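23S rRNA (guanine(2535)-N(1))-methyltransferase (Streptomyces viridochromogenes, PDB 1O9H) methylates N1 of guanosine 2535 in 23S ribosomal RNA, using S-adenosyl-L-methionine as methyl donor, and so confers resistance to the orthosomycin antibiotic avilamycin. Local coordinates at residues A[54-59]-A[81-86]; A[209-214]-A[237-242]. All blocks are in the same frame, centred on the assembly; numbering follows the deposited sequence.

Interaction 1: residues A[54-59]-A[81-86]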
ATOM      1  N   THR A  54       0.607  10.801  -6.368  1.00 38.25           N
ATOM      2  CA  THR A  54       1.513   9.705  -6.697  1.00 37.16           C
ATOM      3  C   THR A  54       1.851   8.989  -5.402  1.00 35.69           C
ATOM      4  O   THR A  54       2.362   9.596  -4.487  1.00 35.98           O
ATOM      5  CB  THR A  54       2.782  10.250  -7.360  1.00 36.95           C
ATOM      6  OG1 THR A  54       2.425  10.890  -8.577  1.00 35.45           O
ATOM      7  CG2 THR A  54       3.723   9.142  -7.789  1.00 37.39           C
ATOM      8  N   LEU A  55       1.544   7.702  -5.341  1.00 34.40           N
ATOM      9  CA  LEU A  55       1.648   6.898  -4.128  1.00 33.41           C
ATOM     10  C   LEU A  55       2.751   5.852  -4.279  1.00 32.49           C
ATOM     11  O   LEU A  55       2.868   5.200  -5.290  1.00 31.29           O
ATOM     12  CB  LEU A  55       0.285   6.239  -3.845  1.00 33.51           C
ATOM     13  CG  LEU A  55       0.200   5.070  -2.864  1.00 33.90           C
ATOM     14  CD1 LEU A  55       0.473   5.551  -1.454  1.00 34.17           C
ATOM     15  CD2 LEU A  55      -1.167   4.371  -2.971  1.00 33.47           C
ATOM     16  N   TRP A  56       3.551   5.681  -3.249  1.00 32.26           N
ATOM     17  CA  TRP A  56       4.670   4.763  -3.299  1.00 32.02           C
ATOM     18  C   TRP A  56       4.672   3.869  -2.089  1.00 31.34           C
ATOM     19  O   TRP A  56       4.478   4.335  -0.977  1.00 31.08           O
ATOM     20  CB  TRP A  56       5.932   5.586  -3.312  1.00 32.51           C
ATOM     21  CG  TRP A  56       7.228   4.849  -3.406  1.00 33.85           C
ATOM     22  CD1 TRP A  56       7.462   3.576  -3.884  1.00 34.44           C
ATOM     23  CD2 TRP A  56       8.499   5.372  -3.030  1.00 34.78           C
ATOM     24  NE1 TRP A  56       8.810   3.297  -3.829  1.00 33.88           N
ATOM     25  CE2 TRP A  56       9.466   4.386  -3.312  1.00 35.05           C
ATOM     26  CE3 TRP A  56       8.919   6.585  -2.481  1.00 35.73           C
ATOM     27  CZ2 TRP A  56      10.820   4.577  -3.054  1.00 36.93           C
ATOM     28  CZ3 TRP A  56      10.268   6.776  -2.227  1.00 37.34           C
ATOM     29  CH2 TRP A  56      11.201   5.773  -2.512  1.00 37.56           C
ATOM     30  N   ASP A  57       4.880   2.578  -2.305  1.00 31.21           N
ATOM     31  CA  ASP A  57       5.089   1.638  -1.224  1.00 30.86           C
ATOM     32  C   ASP A  57       6.464   1.012  -1.440  1.00 31.58           C
ATOM     33  O   ASP A  57       6.662   0.272  -2.403  1.00 31.54           O
ATOM     34  CB  ASP A  57       3.985   0.604  -1.217  1.00 30.64           C
ATOM     35  CG  ASP A  57       4.049  -0.302  -0.014  1.00 30.58           C
ATOM     36  OD1 ASP A  57       5.124  -0.359   0.640  1.00 31.85           O
ATOM     37  OD2 ASP A  57       3.086  -1.012   0.325  1.00 28.66           O
ATOM     38  N   PRO A  58       7.436   1.411  -0.620  1.00 32.36           N
ATOM     39  CA  PRO A  58       8.824   0.927  -0.737  1.00 32.71           C
ATOM     40  C   PRO A  58       9.128  -0.410  -0.016  1.00 33.23           C
ATOM     41  O   PRO A  58      10.229  -0.907  -0.082  1.00 33.51           O
ATOM     42  CB  PRO A  58       9.631   2.065  -0.131  1.00 32.55           C
ATOM     43  CG  PRO A  58       8.702   2.643   0.928  1.00 32.66           C
ATOM     44  CD  PRO A  58       7.305   2.442   0.431  1.00 32.29           C
ATOM     45  N   CYS A  59       8.148  -0.976   0.660  1.00 34.02           N
ATOM     46  CA  CYS A  59       8.233  -2.340   1.127  1.00 33.91           C
ATOM     47  C   CYS A  59       6.923  -3.002   0.768  1.00 33.52           C
ATOM     48  O   CYS A  59       6.154  -3.389   1.636  1.00 33.29           O
ATOM     49  CB  CYS A  59       8.465  -2.356   2.636  1.00 34.36           C
ATOM     50  SG  CYS A  59       9.747  -1.196   3.146  1.00 35.61           S
ATOM     51  N   ILE A  81       3.677   3.519  -7.292  1.00 31.52           N
ATOM     52  CA  ILE A  81       5.005   2.931  -7.344  1.00 31.98           C
ATOM     53  C   ILE A  81       5.107   1.817  -6.304  1.00 31.46           C
ATOM     54  O   ILE A  81       4.759   2.012  -5.137  1.00 29.98           O
ATOM     55  CB  ILE A  81       6.115   3.964  -7.066  1.00 32.37           C
ATOM     56  CG1 ILE A  81       5.908   5.294  -7.820  1.00 33.31           C
ATOM     57  CG2 ILE A  81       7.483   3.365  -7.439  1.00 32.75           C
ATOM     58  CD1 ILE A  81       6.079   5.197  -9.273  1.00 33.95           C
ATOM     59  N   ALA A  82       5.572   0.649  -6.736  1.00 31.46           N
ATOM     60  CA  ALA A  82       5.805  -0.463  -5.813  1.00 32.53           C
ATOM     61  C   ALA A  82       7.284  -0.825  -5.830  1.00 33.52           C
ATOM     62  O   ALA A  82       7.930  -0.845  -6.877  1.00 33.09           O
ATOM     63  CB  ALA A  82       4.960  -1.669  -6.200  1.00 32.08           C
ATOM     64  N   SER A  83       7.819  -1.118  -4.665  1.00 35.38           N
ATOM     65  CA  SER A  83       9.195  -1.568  -4.576  1.00 36.82           C
ATOM     66  C   SER A  83       9.448  -2.351  -3.303  1.00 38.69           C
ATOM     67  O   SER A  83       8.759  -2.203  -2.305  1.00 38.50           O
ATOM     68  CB  SER A  83      10.152  -0.381  -4.690  1.00 36.62           C
ATOM     69  OG  SER A  83      10.029   0.481  -3.582  1.00 35.42           O
ATOM     70  N   ASP A  84      10.427  -3.228  -3.382  1.00 41.44           N
ATOM     71  CA  ASP A  84      10.887  -3.994  -2.234  1.00 43.54           C
ATOM     72  C   ASP A  84      12.273  -4.540  -2.545  1.00 45.65           C
ATOM     73  O   ASP A  84      12.706  -4.504  -3.681  1.00 45.11           O
ATOM     74  CB  ASP A  84       9.916  -5.135  -1.911  1.00 43.36           C
ATOM     75  CG  ASP A  84       9.810  -5.398  -0.423  1.00 43.73           C
ATOM     76  OD1 ASP A  84      10.821  -5.190   0.284  1.00 46.16           O
ATOM     77  OD2 ASP A  84       8.775  -5.805   0.141  1.00 40.93           O
ATOM     78  N   VAL A  85      12.950  -5.044  -1.520  1.00 48.76           N
ATOM     79  CA  VAL A  85      14.309  -5.583  -1.642  1.00 50.97           C
ATOM     80  C   VAL A  85      14.334  -7.032  -2.096  1.00 52.72           C
ATOM     81  O   VAL A  85      15.151  -7.406  -2.934  1.00 53.19           O
ATOM     82  CB  VAL A  85      15.089  -5.461  -0.317  1.00 50.91           C
ATOM     83  CG1 VAL A  85      15.229  -4.037   0.046  1.00 51.10           C
ATOM     84  CG2 VAL A  85      14.405  -6.199   0.831  1.00 52.03           C
ATOM     85  N   ASP A  86      13.451  -7.853  -1.545  1.00 54.95           N
ATOM     86  CA  ASP A  86      13.394  -9.249  -1.949  1.00 56.84           C
ATOM     87  C   ASP A  86      12.742  -9.286  -3.329  1.00 57.62           C
ATOM     88  O   ASP A  86      11.815  -8.524  -3.589  1.00 57.89           O
ATOM     89  CB  ASP A  86      12.571 -10.087  -0.952  1.00 57.31           C
ATOM     90  CG  ASP A  86      13.428 -10.769   0.104  1.00 59.29           C
ATOM     91  OD1 ASP A  86      14.592 -11.118  -0.206  1.00 61.84           O
ATOM     92  OD2 ASP A  86      13.015 -11.006   1.268  1.00 60.17           O
TER
HETATM   93  O   HOH W   1      11.928  -0.118  -1.782  1.00 53.83           O
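The indole of W56 lies against I81 and reaches on to S83. Its CD1 packs 3.5 Å from CB of I81, and CG2 of I81 also touches this five-membered ring. The backbone oxygen of I81 sits at the ring edge, in the ring plane. CG of W56 stands anti to the backbone N (chi1 -178°), which carries NE1 along the neighbouring strand to OG of S83. That N-H bond is 3.1 Å long and bent, with OG tilted out of the indole plane. P58 CB covers one face of the ring toward its rim. L160 and L164 of helix 157-164 add to the packing round W56. Between the strands the backbones are joined by three bonds. I81 N donates to L55 O at 2.7 Å, D57 N to I81 O, and S83 N to D57 O. These are parallel neighbours in a Rossmann-like methyltransferase sheet, linked by helix 64-72 in a beta-alpha-beta unit. The fit slackens at the C-terminal ends of the strands. Here S83 O lies only 3.0 Å from P58 O, two acceptors with no bond between them. A water spans the gap on the side-chain side, donating to P58 O and accepting from S83 OG at 2.7 Å. D57 OD1 closes an Asx turn by accepting from C59 N at 3.1 Å, and it also bonds to T174 OG1. D84 is partly exposed. Its OD2 comes 3.4 Å from C59 C and is held by the backbone N of G61, while OD1 takes the N-H of V85.

Interaction 2: residues A[209-214]-A[237-242]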
ATOM      1  N   VAL A 209       3.973  13.164   2.562  1.00 36.21           N
ATOM      2  CA  VAL A 209       3.613  12.551   3.834  1.00 36.30           C
ATOM      3  C   VAL A 209       4.012  11.073   3.802  1.00 36.82           C
ATOM      4  O   VAL A 209       3.795  10.385   2.804  1.00 36.94           O
ATOM      5  CB  VAL A 209       2.098  12.699   4.120  1.00 36.23           C
ATOM      6  CG1 VAL A 209       1.714  11.993   5.405  1.00 36.69           C
ATOM      7  CG2 VAL A 209       1.705  14.164   4.226  1.00 35.64           C
ATOM      8  N   ILE A 210       4.596  10.589   4.894  1.00 37.60           N
ATOM      9  CA  ILE A 210       5.015   9.189   5.026  1.00 37.67           C
ATOM     10  C   ILE A 210       4.182   8.532   6.099  1.00 38.61           C
ATOM     11  O   ILE A 210       4.149   9.010   7.217  1.00 39.31           O
ATOM     12  CB  ILE A 210       6.496   9.094   5.416  1.00 37.17           C
ATOM     13  CG1 ILE A 210       7.373   9.842   4.419  1.00 36.07           C
ATOM     14  CG2 ILE A 210       6.954   7.635   5.478  1.00 37.69           C
ATOM     15  CD1 ILE A 210       8.767  10.093   4.933  1.00 36.04           C
ATOM     16  N   ALA A 211       3.521   7.434   5.762  1.00 39.84           N
ATOM     17  CA  ALA A 211       2.650   6.722   6.688  1.00 41.05           C
ATOM     18  C   ALA A 211       3.193   5.304   6.884  1.00 42.56           C
ATOM     19  O   ALA A 211       3.246   4.542   5.943  1.00 42.15           O
ATOM     20  CB  ALA A 211       1.224   6.676   6.129  1.00 41.22           C
ATOM     21  N   VAL A 212       3.619   4.969   8.096  1.00 44.65           N
ATOM     22  CA  VAL A 212       4.132   3.632   8.388  1.00 46.33           C
ATOM     23  C   VAL A 212       3.236   2.966   9.402  1.00 47.99           C
ATOM     24  O   VAL A 212       2.668   3.630  10.250  1.00 48.18           O
ATOM     25  CB  VAL A 212       5.580   3.658   8.919  1.00 46.50           C
ATOM     26  CG1 VAL A 212       6.541   4.202   7.855  1.00 46.37           C
ATOM     27  CG2 VAL A 212       5.685   4.481  10.178  1.00 46.89           C
ATOM     28  N   THR A 213       3.106   1.650   9.297  1.00 50.64           N
ATOM     29  CA  THR A 213       2.248   0.848  10.176  1.00 52.55           C
ATOM     30  C   THR A 213       3.043  -0.298  10.772  1.00 54.71           C
ATOM     31  O   THR A 213       3.928  -0.845  10.120  1.00 55.09           O
ATOM     32  CB  THR A 213       1.088   0.264   9.383  1.00 52.25           C
ATOM     33  OG1 THR A 213       0.976   0.949   8.128  1.00 53.67           O
ATOM     34  CG2 THR A 213      -0.231   0.512  10.076  1.00 51.41           C
ATOM     35  N   ASP A 214       2.717  -0.660  12.004  1.00 57.56           N
ATOM     36  CA  ASP A 214       3.357  -1.777  12.687  1.00 59.94           C
ATOM     37  C   ASP A 214       2.353  -2.492  13.578  1.00 62.32           C
ATOM     38  O   ASP A 214       1.279  -1.964  13.874  1.00 62.06           O
ATOM     39  CB  ASP A 214       4.545  -1.282  13.521  1.00 59.96           C
ATOM     40  CG  ASP A 214       5.733  -2.247  13.504  1.00 60.54           C
ATOM     41  OD1 ASP A 214       6.691  -2.014  14.273  1.00 60.99           O
ATOM     42  OD2 ASP A 214       5.811  -3.252  12.763  1.00 60.97           O
ATOM     43  N   ALA A 237      -0.021   3.464  13.723  1.00 61.87           N
ATOM     44  CA  ALA A 237       0.507   4.213  12.584  1.00 60.94           C
ATOM     45  C   ALA A 237       1.003   5.603  12.975  1.00 59.91           C
ATOM     46  O   ALA A 237       0.411   6.268  13.819  1.00 59.77           O
ATOM     47  CB  ALA A 237      -0.553   4.326  11.493  1.00 60.91           C
ATOM     48  N   VAL A 238       2.099   6.027  12.350  1.00 58.75           N
ATOM     49  CA  VAL A 238       2.637   7.370  12.519  1.00 57.86           C
ATOM     50  C   VAL A 238       2.848   8.024  11.146  1.00 56.89           C
ATOM     51  O   VAL A 238       3.293   7.374  10.208  1.00 56.49           O
ATOM     52  CB  VAL A 238       3.960   7.347  13.338  1.00 57.95           C
ATOM     53  CG1 VAL A 238       5.095   6.733  12.536  1.00 57.99           C
ATOM     54  CG2 VAL A 238       4.336   8.753  13.822  1.00 57.99           C
ATOM     55  N   LEU A 239       2.513   9.309  11.043  1.00 55.90           N
ATOM     56  CA  LEU A 239       2.640  10.068   9.800  1.00 54.94           C
ATOM     57  C   LEU A 239       3.661  11.156   9.991  1.00 54.72           C
ATOM     58  O   LEU A 239       3.583  11.901  10.952  1.00 54.60           O
ATOM     59  CB  LEU A 239       1.309  10.706   9.416  1.00 54.65           C
ATOM     60  CG  LEU A 239       0.099   9.761   9.402  1.00 53.92           C
ATOM     61  CD1 LEU A 239      -1.123  10.470   8.848  1.00 53.20           C
ATOM     62  CD2 LEU A 239       0.398   8.520   8.582  1.00 54.09           C
ATOM     63  N   VAL A 240       4.625  11.243   9.085  1.00 54.51           N
ATOM     64  CA  VAL A 240       5.648  12.277   9.150  1.00 54.64           C
ATOM     65  C   VAL A 240       5.836  12.981   7.806  1.00 54.50           C
ATOM     66  O   VAL A 240       5.533  12.432   6.752  1.00 54.53           O
ATOM     67  CB  VAL A 240       7.017  11.700   9.630  1.00 54.82           C
ATOM     68  CG1 VAL A 240       6.897  11.153  11.045  1.00 55.14           C
ATOM     69  CG2 VAL A 240       7.542  10.632   8.676  1.00 54.70           C
ATOM     70  N   ARG A 241       6.356  14.197   7.849  1.00 54.32           N
ATOM     71  CA  ARG A 241       6.574  14.965   6.638  1.00 54.27           C
ATOM     72  C   ARG A 241       8.043  14.889   6.278  1.00 54.20           C
ATOM     73  O   ARG A 241       8.897  14.979   7.151  1.00 53.89           O
ATOM     74  CB  ARG A 241       6.137  16.419   6.840  1.00 54.43           C
ATOM     75  CG  ARG A 241       6.528  17.335   5.684  1.00 54.69           C
ATOM     76  CD  ARG A 241       5.641  18.535   5.508  1.00 54.31           C
ATOM     77  NE  ARG A 241       4.290  18.172   5.088  1.00 54.35           N
ATOM     78  CZ  ARG A 241       3.207  18.240   5.854  1.00 53.43           C
ATOM     79  NH1 ARG A 241       3.263  18.635   7.119  1.00 53.90           N
ATOM     80  NH2 ARG A 241       2.044  17.900   5.344  1.00 53.74           N
ATOM     81  N   ALA A 242       8.326  14.717   4.993  1.00 54.19           N
ATOM     82  CA  ALA A 242       9.692  14.641   4.496  1.00 54.61           C
ATOM     83  C   ALA A 242      10.567  15.808   4.966  1.00 55.43           C
ATOM     84  O   ALA A 242      11.730  15.607   5.337  1.00 55.09           O
ATOM     85  CB  ALA A 242       9.689  14.575   2.969  1.00 54.55           C
TER
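V212 and V238 stand side by side on one face of an antiparallel strand pair, with V212 CG2 against V238 CG1 at 3.3 Å. This pair belongs to the C-terminal part of the Rossmann-like sheet. Strand 235-241 runs antiparallel to 209-214, whereas 209-214 is parallel to its other neighbour, 171-175. The two touching methyls both lie between the backbone N and the carbonyl carbon of their own residue, with chi1 71° for V238. This turns them toward each other across the strands. Further along the same face, CG2 of V240 fills the angle between CB and CD1 of I210. It is 3.8 Å from CB, and the two side chains cross at a slant. L197 of helix 190-201 packs on both I210 and V240. The other face is more uneven. A211 is small, and the end of L239 bends toward strand 209-214 beside it; the closeness of L239 CD2 to A211 CB is doubtful. V209 CG1 rests 4.2 Å from L239 CB, and L239 sits between V209 and A211 along the strand. I39 of helix 33-44 covers the A211 and T213 part of this face. At one end the methyls T213 CG2 and A237 CB meet loosely. The backbone between is tied by two reciprocal pairs of bonds. I210 and V240 are the shorter pair, with I210 N to V240 O at 2.8 Å; V212 and V238 form the longer one. At the other end R241 bends at chi3 (-67°), and its NH2 comes within 3.9 Å of V209 CG2.

Overall arrangement
Both interactions belong to one seven-stranded mixed sheet. Interaction 1 is a parallel pair from its first beta-alpha-beta unit, and interaction 2 is an antiparallel pair nearer the other edge. Their centres are 14 Å apart and their nearest atoms about 7 Å, without touching. Strand 171-175 lies between 53-57 and 209-214 and joins the two. T174 bonds to D57 through its side chain and to A211 and T213 through its backbone. Interaction 1 ends in the loops after parallel strands, where class I methyltransferases usually bind S-adenosylmethionine. The acidic D84 at the end of the second strand is consistent with such a site, as in relatives where an acidic residue there binds the ribose.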